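Local coordinates for PT26-6P (Thermococcus sp., PDB 2WB7), which is of unknown function but is encoded by an extrachromosomal mobile element of Euryarchaea and carries two immunoglobulin-like domains followed by a helical domain, at residues G63-P68 / L263-I268; T101-V106 / V127-D132; P300-E305 / G330-P335; L358-V363 / K370-L375. All blocks are in the same frame, centred on the assembly; numbering follows the deposited sequence.

Contact 1: residues G63-P68 / L263-I268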
loop_
_atom_site.group_PDB
_atom_site.type_symbol
_atom_site.label_atom_id
_atom_site.label_comp_id
_atom_site.label_asym_id
_atom_site.label_seq_id
_atom_site.Cartn_x
_atom_site.Cartn_y
_atom_site.Cartn_z
ATOM N N GLY A 63 4.811 -0.588 -7.895
ATOM C CA GLY A 63 6.110 -0.629 -7.218
ATOM C C GLY A 63 7.045 -1.749 -7.639
ATOM O O GLY A 63 7.320 -1.929 -8.817
ATOM N N PHE A 64 7.534 -2.516 -6.674
ATOM C CA PHE A 64 8.546 -3.513 -6.965
ATOM C C PHE A 64 7.969 -4.916 -7.016
ATOM O O PHE A 64 8.569 -5.847 -6.484
ATOM C CB PHE A 64 9.657 -3.465 -5.916
ATOM C CG PHE A 64 10.400 -2.160 -5.875
ATOM C CD1 PHE A 64 11.426 -1.911 -6.763
ATOM C CD2 PHE A 64 10.083 -1.184 -4.936
ATOM C CE1 PHE A 64 12.114 -0.720 -6.728
ATOM C CE2 PHE A 64 10.763 0.013 -4.907
ATOM C CZ PHE A 64 11.781 0.243 -5.801
ATOM N N SER A 65 6.816 -5.083 -7.657
ATOM C CA SER A 65 6.201 -6.409 -7.739
ATOM C C SER A 65 6.752 -7.267 -8.875
ATOM O O SER A 65 7.329 -6.781 -9.844
ATOM C CB SER A 65 4.692 -6.311 -7.888
ATOM O OG SER A 65 4.200 -5.178 -7.223
ATOM N N ALA A 66 6.574 -8.568 -8.724
ATOM C CA ALA A 66 6.869 -9.513 -9.769
ATOM C C ALA A 66 5.598 -9.589 -10.609
ATOM O O ALA A 66 4.515 -9.290 -10.113
ATOM C CB ALA A 66 7.206 -10.855 -9.161
ATOM N N PHE A 67 5.706 -9.959 -11.875
ATOM C CA PHE A 67 4.527 -9.904 -12.732
ATOM C C PHE A 67 4.589 -10.956 -13.806
ATOM O O PHE A 67 5.673 -11.342 -14.232
ATOM C CB PHE A 67 4.401 -8.519 -13.363
ATOM C CG PHE A 67 5.652 -8.054 -14.029
ATOM C CD1 PHE A 67 5.911 -8.371 -15.351
ATOM C CD2 PHE A 67 6.579 -7.310 -13.334
ATOM C CE1 PHE A 67 7.079 -7.939 -15.968
ATOM C CE2 PHE A 67 7.745 -6.877 -13.937
ATOM C CZ PHE A 67 7.997 -7.193 -15.255
ATOM N N PRO A 68 3.420 -11.420 -14.260
ATOM C CA PRO A 68 3.431 -12.465 -15.258
ATOM C C PRO A 68 3.792 -11.858 -16.597
ATOM O O PRO A 68 3.331 -10.767 -16.932
ATOM C CB PRO A 68 1.976 -12.962 -15.269
ATOM C CG PRO A 68 1.156 -11.896 -14.620
ATOM C CD PRO A 68 2.089 -10.807 -14.118
ATOM N N LEU A 263 3.131 -4.545 -4.070
ATOM C CA LEU A 263 1.721 -4.413 -3.737
ATOM C C LEU A 263 0.802 -5.154 -4.702
ATOM O O LEU A 263 -0.310 -5.533 -4.331
ATOM C CB LEU A 263 1.308 -2.942 -3.628
ATOM C CG LEU A 263 -0.098 -2.683 -3.079
ATOM C CD1 LEU A 263 -0.257 -3.172 -1.635
ATOM C CD2 LEU A 263 -0.403 -1.187 -3.176
ATOM N N SER A 264 1.258 -5.357 -5.937
ATOM C CA SER A 264 0.470 -6.104 -6.911
ATOM C C SER A 264 0.415 -7.591 -6.562
ATOM O O SER A 264 -0.519 -8.289 -6.940
ATOM C CB SER A 264 1.057 -5.927 -8.301
ATOM O OG SER A 264 0.987 -4.578 -8.730
ATOM N N ASP A 265 1.421 -8.079 -5.849
ATOM C CA ASP A 265 1.510 -9.507 -5.557
ATOM C C ASP A 265 0.684 -9.911 -4.338
ATOM O O ASP A 265 -0.024 -10.922 -4.374
ATOM C CB ASP A 265 2.963 -9.924 -5.352
ATOM C CG ASP A 265 3.835 -9.603 -6.556
ATOM O OD1 ASP A 265 3.266 -9.357 -7.646
ATOM O OD2 ASP A 265 5.079 -9.587 -6.410
ATOM N N PHE A 266 0.788 -9.128 -3.262
ATOM C CA PHE A 266 -0.014 -9.344 -2.063
ATOM C C PHE A 266 -0.225 -8.053 -1.292
ATOM O O PHE A 266 0.440 -7.053 -1.554
ATOM C CB PHE A 266 0.597 -10.420 -1.161
ATOM C CG PHE A 266 1.949 -10.066 -0.600
ATOM C CD1 PHE A 266 2.086 -9.704 0.721
ATOM C CD2 PHE A 266 3.087 -10.122 -1.384
ATOM C CE1 PHE A 266 3.338 -9.393 1.238
ATOM C CE2 PHE A 266 4.328 -9.818 -0.871
ATOM C CZ PHE A 266 4.460 -9.454 0.433
ATOM N N ILE A 267 -1.165 -8.061 -0.359
ATOM C CA ILE A 267 -1.519 -6.836 0.342
ATOM C C ILE A 267 -1.623 -7.051 1.840
ATOM O O ILE A 267 -1.735 -8.179 2.325
ATOM C CB ILE A 267 -2.846 -6.246 -0.161
ATOM C CG1 ILE A 267 -4.033 -6.963 0.482
ATOM C CG2 ILE A 267 -2.948 -6.364 -1.662
ATOM C CD1 ILE A 267 -5.380 -6.580 -0.122
ATOM N N ILE A 268 -1.548 -5.954 2.574
ATOM C CA ILE A 268 -1.758 -5.986 3.999
ATOM C C ILE A 268 -2.892 -5.035 4.337
ATOM O O ILE A 268 -2.863 -3.852 3.957
ATOM C CB ILE A 268 -0.499 -5.572 4.755
ATOM C CG1 ILE A 268 0.619 -6.584 4.511
ATOM C CG2 ILE A 268 -0.794 -5.429 6.241
ATOM C CD1 ILE A 268 1.889 -6.279 5.308
#
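Ala66 and Asp265 form the tighter end of this contact between the two immunoglobulin-like domains. The amide N of Ala66 donates to Asp265 OD2 at 2.9 Å, a nearly straight bond (165°) received on the syn lone pair of the carboxylate. The second oxygen, OD1, lies 2.8 Å from Ala66 O. With CG set anti to the carbonyl carbon of Asp265 (chi1 -58°), the carboxylate is directed at the Ala66 backbone; OD1 also packs on Ser65 CB at 3.4 Å. Beside it, Ser65 OG accepts a longer bond from the backbone N of Ser264, 3.2 Å and more bent. Both serine hydroxyls are engaged by the main chain of Tyr62, Ser65 OG with its O and Ser264 OG with its N, so the turn at 263-265 is tied to the end of strand 52-62 as well. The contact slackens at Leu263, whose side-chain tip leads off toward Tyr62 and Ala228, and the Phe64 side chain is turned away. The interface is thus small, buried and chiefly polar, so it depends mainly on directional bonds from one carboxylate and two serines to backbone groups, with little apolar interlocking.

Contact 2: residues T101-V106 / V127-D132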
loop_
_atom_site.group_PDB
_atom_site.type_symbol
_atom_site.label_atom_id
_atom_site.label_comp_id
_atom_site.label_asym_id
_atom_site.label_seq_id
_atom_site.Cartn_x
_atom_site.Cartn_y
_atom_site.Cartn_z
ATOM N N THR A 101 21.429 -8.436 -16.420
ATOM C CA THR A 101 20.233 -9.221 -16.691
ATOM C C THR A 101 19.741 -9.959 -15.461
ATOM O O THR A 101 20.545 -10.490 -14.699
ATOM C CB THR A 101 20.487 -10.266 -17.791
ATOM O OG1 THR A 101 21.494 -11.180 -17.356
ATOM C CG2 THR A 101 20.941 -9.599 -19.072
ATOM N N TYR A 102 18.426 -10.032 -15.284
ATOM C CA TYR A 102 17.887 -10.739 -14.132
ATOM C C TYR A 102 16.822 -11.769 -14.476
ATOM O O TYR A 102 16.043 -11.597 -15.409
ATOM C CB TYR A 102 17.277 -9.762 -13.135
ATOM C CG TYR A 102 17.989 -8.450 -12.940
ATOM C CD1 TYR A 102 18.217 -7.587 -14.003
ATOM C CD2 TYR A 102 18.375 -8.041 -11.667
ATOM C CE1 TYR A 102 18.835 -6.365 -13.808
ATOM C CE2 TYR A 102 18.995 -6.821 -11.456
ATOM C CZ TYR A 102 19.220 -5.984 -12.529
ATOM O OH TYR A 102 19.836 -4.764 -12.331
ATOM N N TRP A 103 16.789 -12.837 -13.694
ATOM C CA TRP A 103 15.649 -13.748 -13.684
ATOM C C TRP A 103 15.515 -14.527 -14.978
ATOM O O TRP A 103 14.470 -15.120 -15.249
ATOM C CB TRP A 103 14.364 -12.974 -13.391
ATOM C CG TRP A 103 14.491 -12.176 -12.154
ATOM C CD1 TRP A 103 14.261 -10.841 -12.001
ATOM C CD2 TRP A 103 14.926 -12.661 -10.889
ATOM N NE1 TRP A 103 14.518 -10.468 -10.707
ATOM C CE2 TRP A 103 14.927 -11.568 -10.000
ATOM C CE3 TRP A 103 15.311 -13.920 -10.417
ATOM C CZ2 TRP A 103 15.298 -11.693 -8.658
ATOM C CZ3 TRP A 103 15.680 -14.047 -9.080
ATOM C CH2 TRP A 103 15.670 -12.937 -8.218
ATOM N N THR A 104 16.586 -14.517 -15.768
ATOM C CA THR A 104 16.657 -15.287 -17.004
ATOM C C THR A 104 15.884 -16.586 -16.878
ATOM O O THR A 104 16.048 -17.328 -15.909
ATOM C CB THR A 104 18.115 -15.610 -17.378
ATOM O OG1 THR A 104 18.942 -14.460 -17.145
ATOM C CG2 THR A 104 18.208 -16.000 -18.835
ATOM N N ARG A 105 15.029 -16.847 -17.860
ATOM C CA ARG A 105 14.228 -18.058 -17.878
ATOM C C ARG A 105 14.563 -18.761 -19.170
ATOM O O ARG A 105 14.637 -18.119 -20.217
ATOM C CB ARG A 105 12.740 -17.701 -17.866
ATOM C CG ARG A 105 11.837 -18.701 -17.161
ATOM C CD ARG A 105 11.840 -20.042 -17.857
ATOM N NE ARG A 105 10.730 -20.877 -17.430
ATOM C CZ ARG A 105 10.559 -22.137 -17.810
ATOM N NH1 ARG A 105 11.429 -22.703 -18.634
ATOM N NH2 ARG A 105 9.520 -22.828 -17.372
ATOM N N VAL A 106 14.768 -20.070 -19.113
ATOM C CA VAL A 106 15.070 -20.811 -20.327
ATOM C C VAL A 106 14.169 -22.025 -20.531
ATOM O O VAL A 106 14.045 -22.879 -19.648
ATOM C CB VAL A 106 16.548 -21.245 -20.362
ATOM C CG1 VAL A 106 16.727 -22.446 -21.277
ATOM C CG2 VAL A 106 17.429 -20.072 -20.804
ATOM N N VAL A 127 7.250 -15.444 -15.100
ATOM C CA VAL A 127 7.115 -14.393 -14.111
ATOM C C VAL A 127 8.396 -13.601 -14.117
ATOM O O VAL A 127 9.472 -14.178 -14.168
ATOM C CB VAL A 127 6.934 -14.980 -12.714
ATOM C CG1 VAL A 127 6.618 -13.875 -11.716
ATOM C CG2 VAL A 127 5.839 -16.043 -12.722
HETATM N N MSE A 128 8.287 -12.281 -14.071
HETATM C CA MSE A 128 9.482 -11.433 -14.070
HETATM C C MSE A 128 9.471 -10.365 -12.955
HETATM O O MSE A 128 8.509 -10.233 -12.188
HETATM C CB MSE A 128 9.677 -10.777 -15.442
HETATM C CG MSE A 128 9.962 -11.776 -16.579
HETATM SE SE MSE A 128 11.815 -12.478 -16.685
HETATM C CE MSE A 128 11.367 -14.339 -16.972
ATOM N N LYS A 129 10.553 -9.601 -12.876
ATOM C CA LYS A 129 10.667 -8.556 -11.876
ATOM C C LYS A 129 11.818 -7.596 -12.193
ATOM O O LYS A 129 12.923 -8.023 -12.549
ATOM C CB LYS A 129 10.864 -9.193 -10.506
ATOM C CG LYS A 129 10.866 -8.205 -9.359
ATOM C CD LYS A 129 11.354 -8.841 -8.061
ATOM C CE LYS A 129 11.449 -7.784 -6.969
ATOM N NZ LYS A 129 12.267 -8.235 -5.822
ATOM N N ALA A 130 11.551 -6.300 -12.066
ATOM C CA ALA A 130 12.568 -5.276 -12.269
ATOM C C ALA A 130 13.668 -5.311 -11.199
ATOM O O ALA A 130 13.579 -6.074 -10.228
ATOM C CB ALA A 130 11.916 -3.911 -12.303
ATOM N N PRO A 131 14.721 -4.484 -11.368
ATOM C CA PRO A 131 15.739 -4.347 -10.322
ATOM C C PRO A 131 15.133 -3.861 -8.988
ATOM O O PRO A 131 14.238 -3.004 -8.979
ATOM C CB PRO A 131 16.697 -3.290 -10.901
ATOM C CG PRO A 131 16.522 -3.381 -12.368
ATOM C CD PRO A 131 15.057 -3.684 -12.560
ATOM N N ASP A 132 15.631 -4.408 -7.881
ATOM C CA ASP A 132 15.062 -4.151 -6.568
ATOM C C ASP A 132 16.151 -3.902 -5.526
ATOM O O ASP A 132 16.659 -4.844 -4.921
ATOM C CB ASP A 132 14.222 -5.357 -6.152
ATOM C CG ASP A 132 13.310 -5.070 -4.978
ATOM O OD1 ASP A 132 13.516 -4.066 -4.268
ATOM O OD2 ASP A 132 12.376 -5.858 -4.772
#
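Trp103 lays the edge of its indole against the main chain of Lys129: CD1 approaches Lys129 O to 3.2 Å, with the oxygen in the ring plane, while NE1 stands 3.5 Å from the same oxygen at an angle too poor for a hydrogen bond. The indole and the extended lysine side chain run alongside each other in the same direction, and Lys129 NZ ends in a salt bridge with Asp132 OD2 at 2.6 Å. The next largest share of buried surface belongs to selenomethionine Met128. Bends at chi2 (-78°) and chi3 bring its selenium to 4.2 Å from Trp103 CB and set CE against both Trp103 O and Arg105 CB, 3.7 Å from the latter. At the other end of the segment the Tyr102 and Pro131 side chains cross at about a right angle, with Tyr102 CZ 3.8 Å from Pro131 CG; the tyrosine hydroxyl is hydrogen-bonded to Asp96 OD1. Around the contact, strand 85-96 pairs with both 101-102 and 104-108, before and after the corner that the chain turns at Trp103, whereas strand 120-129 belongs to a different sheet, beside strand 66-75. Arg365 NH1 bridges the two segments by hydrogen-bonding to Trp103 O and Val127 O, and strand 370-379 of the second immunoglobulin-like domain packs on Trp103 and Lys129.

Contact 3: residues P300-E305 / G330-P335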
loop_
_atom_site.group_PDB
_atom_site.type_symbol
_atom_site.label_atom_id
_atom_site.label_comp_id
_atom_site.label_asym_id
_atom_site.label_seq_id
_atom_site.Cartn_x
_atom_site.Cartn_y
_atom_site.Cartn_z
ATOM N N PRO A 300 2.264 -19.352 -9.712
ATOM C CA PRO A 300 3.366 -19.677 -8.821
ATOM C C PRO A 300 2.876 -19.787 -7.383
ATOM O O PRO A 300 1.916 -19.116 -7.016
ATOM C CB PRO A 300 4.290 -18.463 -8.949
ATOM C CG PRO A 300 3.591 -17.507 -9.879
ATOM C CD PRO A 300 2.190 -17.910 -9.981
ATOM N N LYS A 301 3.521 -20.628 -6.579
ATOM C CA LYS A 301 3.277 -20.634 -5.141
ATOM C C LYS A 301 3.978 -19.406 -4.581
ATOM O O LYS A 301 4.943 -18.921 -5.159
ATOM C CB LYS A 301 3.874 -21.883 -4.488
ATOM C CG LYS A 301 5.398 -21.914 -4.646
ATOM C CD LYS A 301 6.159 -22.790 -3.616
ATOM C CE LYS A 301 7.562 -22.177 -3.306
ATOM N NZ LYS A 301 8.612 -23.207 -3.001
ATOM N N ILE A 302 3.499 -18.904 -3.453
ATOM C CA ILE A 302 4.165 -17.799 -2.753
ATOM C C ILE A 302 4.334 -18.175 -1.272
ATOM O O ILE A 302 3.396 -18.697 -0.685
ATOM C CB ILE A 302 3.299 -16.540 -2.848
ATOM C CG1 ILE A 302 2.937 -16.263 -4.310
ATOM C CG2 ILE A 302 3.988 -15.354 -2.202
ATOM C CD1 ILE A 302 1.998 -15.084 -4.471
ATOM N N SER A 303 5.490 -17.909 -0.660
ATOM C CA SER A 303 5.667 -18.291 0.750
ATOM C C SER A 303 6.623 -17.479 1.621
ATOM O O SER A 303 7.724 -17.170 1.184
ATOM C CB SER A 303 6.104 -19.742 0.803
ATOM O OG SER A 303 6.858 -20.025 -0.344
ATOM N N ASP A 304 6.129 -17.058 2.800
ATOM C CA ASP A 304 6.904 -16.972 4.069
ATOM C C ASP A 304 6.865 -15.924 5.252
ATOM O O ASP A 304 6.106 -16.098 6.213
ATOM C CB ASP A 304 8.321 -17.418 3.874
ATOM C CG ASP A 304 8.753 -18.256 5.007
ATOM O OD1 ASP A 304 7.827 -18.921 5.537
ATOM O OD2 ASP A 304 9.954 -18.237 5.377
ATOM N N GLU A 305 7.746 -14.916 5.257
ATOM C CA GLU A 305 8.199 -14.315 6.560
ATOM C C GLU A 305 7.897 -12.837 6.849
ATOM O O GLU A 305 8.094 -11.988 5.990
ATOM C CB GLU A 305 9.695 -14.540 6.723
ATOM C CG GLU A 305 10.243 -14.206 8.073
ATOM C CD GLU A 305 11.742 -14.577 8.179
ATOM O OE1 GLU A 305 12.411 -14.659 7.117
ATOM O OE2 GLU A 305 12.260 -14.776 9.309
ATOM N N GLY A 330 4.394 -19.770 5.907
ATOM C CA GLY A 330 4.382 -20.873 4.953
ATOM C C GLY A 330 3.840 -20.392 3.609
ATOM O O GLY A 330 4.232 -19.339 3.113
ATOM N N ASP A 331 2.928 -21.147 3.015
ATOM C CA ASP A 331 2.356 -20.742 1.751
ATOM C C ASP A 331 1.219 -19.802 2.057
ATOM O O ASP A 331 0.346 -20.160 2.832
ATOM C CB ASP A 331 1.867 -21.974 0.987
ATOM C CG ASP A 331 3.011 -22.945 0.654
ATOM O OD1 ASP A 331 3.828 -22.617 -0.247
ATOM O OD2 ASP A 331 3.111 -24.023 1.296
ATOM N N LEU A 332 1.237 -18.589 1.503
ATOM C CA LEU A 332 0.102 -17.695 1.703
ATOM C C LEU A 332 -0.949 -17.934 0.651
ATOM O O LEU A 332 -1.228 -17.082 -0.195
ATOM C CB LEU A 332 0.469 -16.211 1.810
ATOM C CG LEU A 332 1.584 -15.552 1.016
ATOM C CD1 LEU A 332 1.496 -14.064 1.256
ATOM C CD2 LEU A 332 2.954 -16.076 1.447
ATOM N N THR A 333 -1.530 -19.117 0.731
ATOM C CA THR A 333 -2.659 -19.480 -0.083
ATOM C C THR A 333 -3.948 -18.942 0.544
ATOM O O THR A 333 -4.952 -18.755 -0.142
ATOM C CB THR A 333 -2.744 -20.993 -0.165
ATOM O OG1 THR A 333 -3.010 -21.508 1.147
ATOM C CG2 THR A 333 -1.403 -21.549 -0.661
ATOM N N GLU A 334 -3.944 -18.703 1.846
ATOM C CA GLU A 334 -5.126 -18.095 2.464
ATOM C C GLU A 334 -4.821 -16.875 3.325
ATOM O O GLU A 334 -3.789 -16.828 4.002
ATOM C CB GLU A 334 -5.934 -19.119 3.266
ATOM C CG GLU A 334 -5.133 -20.203 3.952
ATOM C CD GLU A 334 -6.054 -21.274 4.517
ATOM O OE1 GLU A 334 -7.183 -21.397 4.000
ATOM O OE2 GLU A 334 -5.674 -21.986 5.476
ATOM N N PRO A 335 -5.731 -15.888 3.310
ATOM C CA PRO A 335 -5.595 -14.686 4.137
ATOM C C PRO A 335 -5.315 -15.081 5.576
ATOM O O PRO A 335 -5.871 -16.052 6.067
ATOM C CB PRO A 335 -6.975 -14.026 4.027
ATOM C CG PRO A 335 -7.496 -14.488 2.707
ATOM C CD PRO A 335 -6.983 -15.893 2.538
#
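Asp304 N faces Gly330 O at 3.0 Å without forming a hydrogen bond, the angle being too poor, at a point where Asp304 has the unusual phi of 143° and Gly330 is also at positive phi. The adjoining residues, Ser303 and Asp331, are an antiparallel non-hydrogen-bonded pair. On the other side of that pair Leu332 N donates to Ile302 O at 3.1 Å, and Asp331 CA adds a CA-H...O contact to the same oxygen at 3.3 Å. This is the open end of the beta hairpin formed by strands 301-314 and 319-331, the latter an outermost strand of the antiparallel sheet in the second immunoglobulin-like domain. Here the chain leaves the sheet through an inverse gamma turn centred on Leu332. The CD2 branch of Leu332 sits 3.9 Å from Ile302 CG2 and 3.6 Å from Ser303 CA, the Ile302 and Leu332 side chains meeting at a slant, and Leu332 also packs on Ile288 of strand 281-290. A serine in place of Leu332 would probably leave Ile302 CG2 and the Ile288 side chain without this apolar neighbour. On the exposed side the bent Lys301 side chain passes across Asp331, its NZ 5.6 Å from Asp331 OD1 and in a long, weak ion pair with Glu364.

Contact 4: residues L358-V363 / K370-L375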
loop_
_atom_site.group_PDB
_atom_site.type_symbol
_atom_site.label_atom_id
_atom_site.label_comp_id
_atom_site.label_asym_id
_atom_site.label_seq_id
_atom_site.Cartn_x
_atom_site.Cartn_y
_atom_site.Cartn_z
ATOM N N LEU A 358 6.355 -5.376 7.776
ATOM C CA LEU A 358 7.218 -5.835 6.711
ATOM C C LEU A 358 7.001 -7.327 6.451
ATOM O O LEU A 358 7.030 -8.145 7.373
ATOM C CB LEU A 358 8.675 -5.574 7.083
ATOM C CG LEU A 358 9.079 -4.141 7.454
ATOM C CD1 LEU A 358 10.557 -4.106 7.745
ATOM C CD2 LEU A 358 8.760 -3.151 6.360
ATOM N N VAL A 359 6.786 -7.672 5.184
ATOM C CA VAL A 359 6.702 -9.064 4.748
ATOM C C VAL A 359 7.663 -9.337 3.601
ATOM O O VAL A 359 7.871 -8.500 2.710
ATOM C CB VAL A 359 5.292 -9.431 4.292
ATOM C CG1 VAL A 359 5.170 -10.935 4.123
ATOM C CG2 VAL A 359 4.287 -8.936 5.314
ATOM N N TYR A 360 8.240 -10.527 3.635
ATOM C CA TYR A 360 9.217 -10.960 2.660
ATOM C C TYR A 360 8.818 -12.359 2.232
ATOM O O TYR A 360 8.661 -13.239 3.079
ATOM C CB TYR A 360 10.590 -10.988 3.319
ATOM C CG TYR A 360 11.715 -11.498 2.460
ATOM C CD1 TYR A 360 12.390 -10.650 1.592
ATOM C CD2 TYR A 360 12.131 -12.817 2.548
ATOM C CE1 TYR A 360 13.440 -11.113 0.807
ATOM C CE2 TYR A 360 13.180 -13.297 1.768
ATOM C CZ TYR A 360 13.828 -12.441 0.900
ATOM O OH TYR A 360 14.874 -12.918 0.136
ATOM N N ALA A 361 8.635 -12.571 0.931
ATOM C CA ALA A 361 8.272 -13.905 0.443
ATOM C C ALA A 361 8.933 -14.248 -0.894
ATOM O O ALA A 361 9.645 -13.431 -1.475
ATOM C CB ALA A 361 6.756 -14.067 0.371
ATOM N N TYR A 362 8.705 -15.472 -1.355
ATOM C CA TYR A 362 9.221 -15.928 -2.629
ATOM C C TYR A 362 8.085 -16.331 -3.538
ATOM O O TYR A 362 7.166 -17.045 -3.133
ATOM C CB TYR A 362 10.131 -17.132 -2.436
ATOM C CG TYR A 362 11.405 -16.815 -1.695
ATOM C CD1 TYR A 362 12.515 -16.343 -2.370
ATOM C CD2 TYR A 362 11.499 -16.989 -0.315
ATOM C CE1 TYR A 362 13.689 -16.046 -1.698
ATOM C CE2 TYR A 362 12.668 -16.690 0.360
ATOM C CZ TYR A 362 13.758 -16.222 -0.340
ATOM O OH TYR A 362 14.918 -15.922 0.323
ATOM N N VAL A 363 8.139 -15.847 -4.763
ATOM C CA VAL A 363 7.289 -16.359 -5.810
ATOM C C VAL A 363 8.092 -17.457 -6.477
ATOM O O VAL A 363 9.181 -17.194 -7.000
ATOM C CB VAL A 363 7.007 -15.272 -6.832
ATOM C CG1 VAL A 363 6.232 -15.841 -8.004
ATOM C CG2 VAL A 363 6.267 -14.111 -6.166
ATOM N N LYS A 370 13.349 -19.144 -7.673
ATOM C CA LYS A 370 12.549 -18.480 -6.625
ATOM C C LYS A 370 12.799 -16.976 -6.517
ATOM O O LYS A 370 13.897 -16.566 -6.175
ATOM C CB LYS A 370 12.789 -19.152 -5.276
ATOM C CG LYS A 370 11.920 -20.354 -5.069
ATOM C CD LYS A 370 12.585 -21.356 -4.174
ATOM C CE LYS A 370 11.893 -22.719 -4.278
ATOM N NZ LYS A 370 11.964 -23.360 -5.658
ATOM N N ILE A 371 11.779 -16.164 -6.804
ATOM C CA ILE A 371 11.929 -14.701 -6.863
ATOM C C ILE A 371 11.453 -13.994 -5.577
ATOM O O ILE A 371 10.268 -14.052 -5.232
ATOM C CB ILE A 371 11.135 -14.113 -8.051
ATOM C CG1 ILE A 371 11.552 -14.776 -9.354
ATOM C CG2 ILE A 371 11.346 -12.635 -8.164
ATOM C CD1 ILE A 371 10.832 -14.233 -10.558
ATOM N N PRO A 372 12.371 -13.293 -4.881
ATOM C CA PRO A 372 12.060 -12.683 -3.585
ATOM C C PRO A 372 11.225 -11.410 -3.727
ATOM O O PRO A 372 11.569 -10.537 -4.526
ATOM C CB PRO A 372 13.443 -12.326 -3.023
ATOM C CG PRO A 372 14.452 -12.824 -4.033
ATOM C CD PRO A 372 13.731 -12.960 -5.321
ATOM N N ILE A 373 10.139 -11.298 -2.971
ATOM C CA ILE A 373 9.370 -10.063 -2.972
ATOM C C ILE A 373 9.169 -9.579 -1.547
ATOM O O ILE A 373 9.208 -10.383 -0.597
ATOM C CB ILE A 373 8.008 -10.234 -3.633
ATOM C CG1 ILE A 373 7.312 -11.470 -3.076
ATOM C CG2 ILE A 373 8.167 -10.335 -5.142
ATOM C CD1 ILE A 373 5.914 -11.623 -3.574
ATOM N N TRP A 374 8.973 -8.270 -1.394
ATOM C CA TRP A 374 8.752 -7.691 -0.092
ATOM C C TRP A 374 7.629 -6.674 -0.147
ATOM O O TRP A 374 7.350 -6.092 -1.201
ATOM C CB TRP A 374 10.031 -7.028 0.426
ATOM C CG TRP A 374 10.475 -5.846 -0.381
ATOM C CD1 TRP A 374 11.274 -5.865 -1.477
ATOM C CD2 TRP A 374 10.130 -4.474 -0.155
ATOM N NE1 TRP A 374 11.465 -4.587 -1.941
ATOM C CE2 TRP A 374 10.770 -3.716 -1.151
ATOM C CE3 TRP A 374 9.334 -3.815 0.789
ATOM C CZ2 TRP A 374 10.647 -2.336 -1.234
ATOM C CZ3 TRP A 374 9.214 -2.434 0.706
ATOM C CH2 TRP A 374 9.870 -1.714 -0.296
ATOM N N LEU A 375 6.981 -6.478 0.998
ATOM C CA LEU A 375 5.983 -5.424 1.151
ATOM C C LEU A 375 6.188 -4.682 2.471
ATOM O O LEU A 375 6.547 -5.280 3.506
ATOM C CB LEU A 375 4.565 -5.985 1.091
ATOM C CG LEU A 375 3.448 -4.933 1.065
ATOM C CD1 LEU A 375 3.379 -4.260 -0.269
ATOM C CD2 LEU A 375 2.114 -5.586 1.352
#
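Val359 and Leu375, Ala361 and Ile373, and Val363 and Ile371 are antiparallel hydrogen-bonded pairs, each joined by two backbone bonds, and the strand axes come within 4.4 Å with their directions 149° apart. Between them, on one face, Tyr360 lies side by side with Pro372, its OH 3.5 Å from Pro372 CB. CG of Tyr360 stands anti to the backbone N (chi1 177°); the ring projects from the sheet and leans toward Tyr362, and Tyr360 OH donates to Tyr362 OH at 3.0 Å, in the plane of its own ring. Tyr362 in turn slants across the proline, CE1 4.0 Å from Pro372 CB. A phenylalanine instead of Tyr360 would probably leave the Tyr362 hydroxyl without this donor and free to turn. The segments belong to the beta hairpin of strands 350-364 and 370-379 in the second immunoglobulin-like domain; helix 135-144 packs on Tyr360 from outside the sheet. On the opposite face the side chains are aliphatic. Val363 CG2 reaches diagonally to Ile373 CD1 at 3.6 Å, although its direct partner is Ile371, while Ile373 CG1 lies 4.4 Å from Ala361 CB. Phe266 of strand 266-272 packs against Val359, Ile373 and Leu375 on this side.

Overall arrangement
From the N terminus, the chain first passes 63-68, which waits almost two hundred residues for its partner 263-268. Within that long loop contact 2 closes a short one, so contact 2 is nested in contact 1. Contacts 3 and 4 follow in series, each closing a hairpin, 301-314 with 319-331 and 350-364 with 370-379, and no loops cross. Strands 301-314 and 350-364 are neighbours, so contacts 3 and 4 share backbone bonds, Glu305 O with Tyr360 N among them; contact 1 packs on contact 4 through Phe266. Contact 1 joins the two immunoglobulin-like domains directly, whereas contact 2 lies within the first and touches the second where Lys129 NZ meets Pro372 O, Asp132 OD1 meets Trp374 NE1 and Trp103 packs on Pro372.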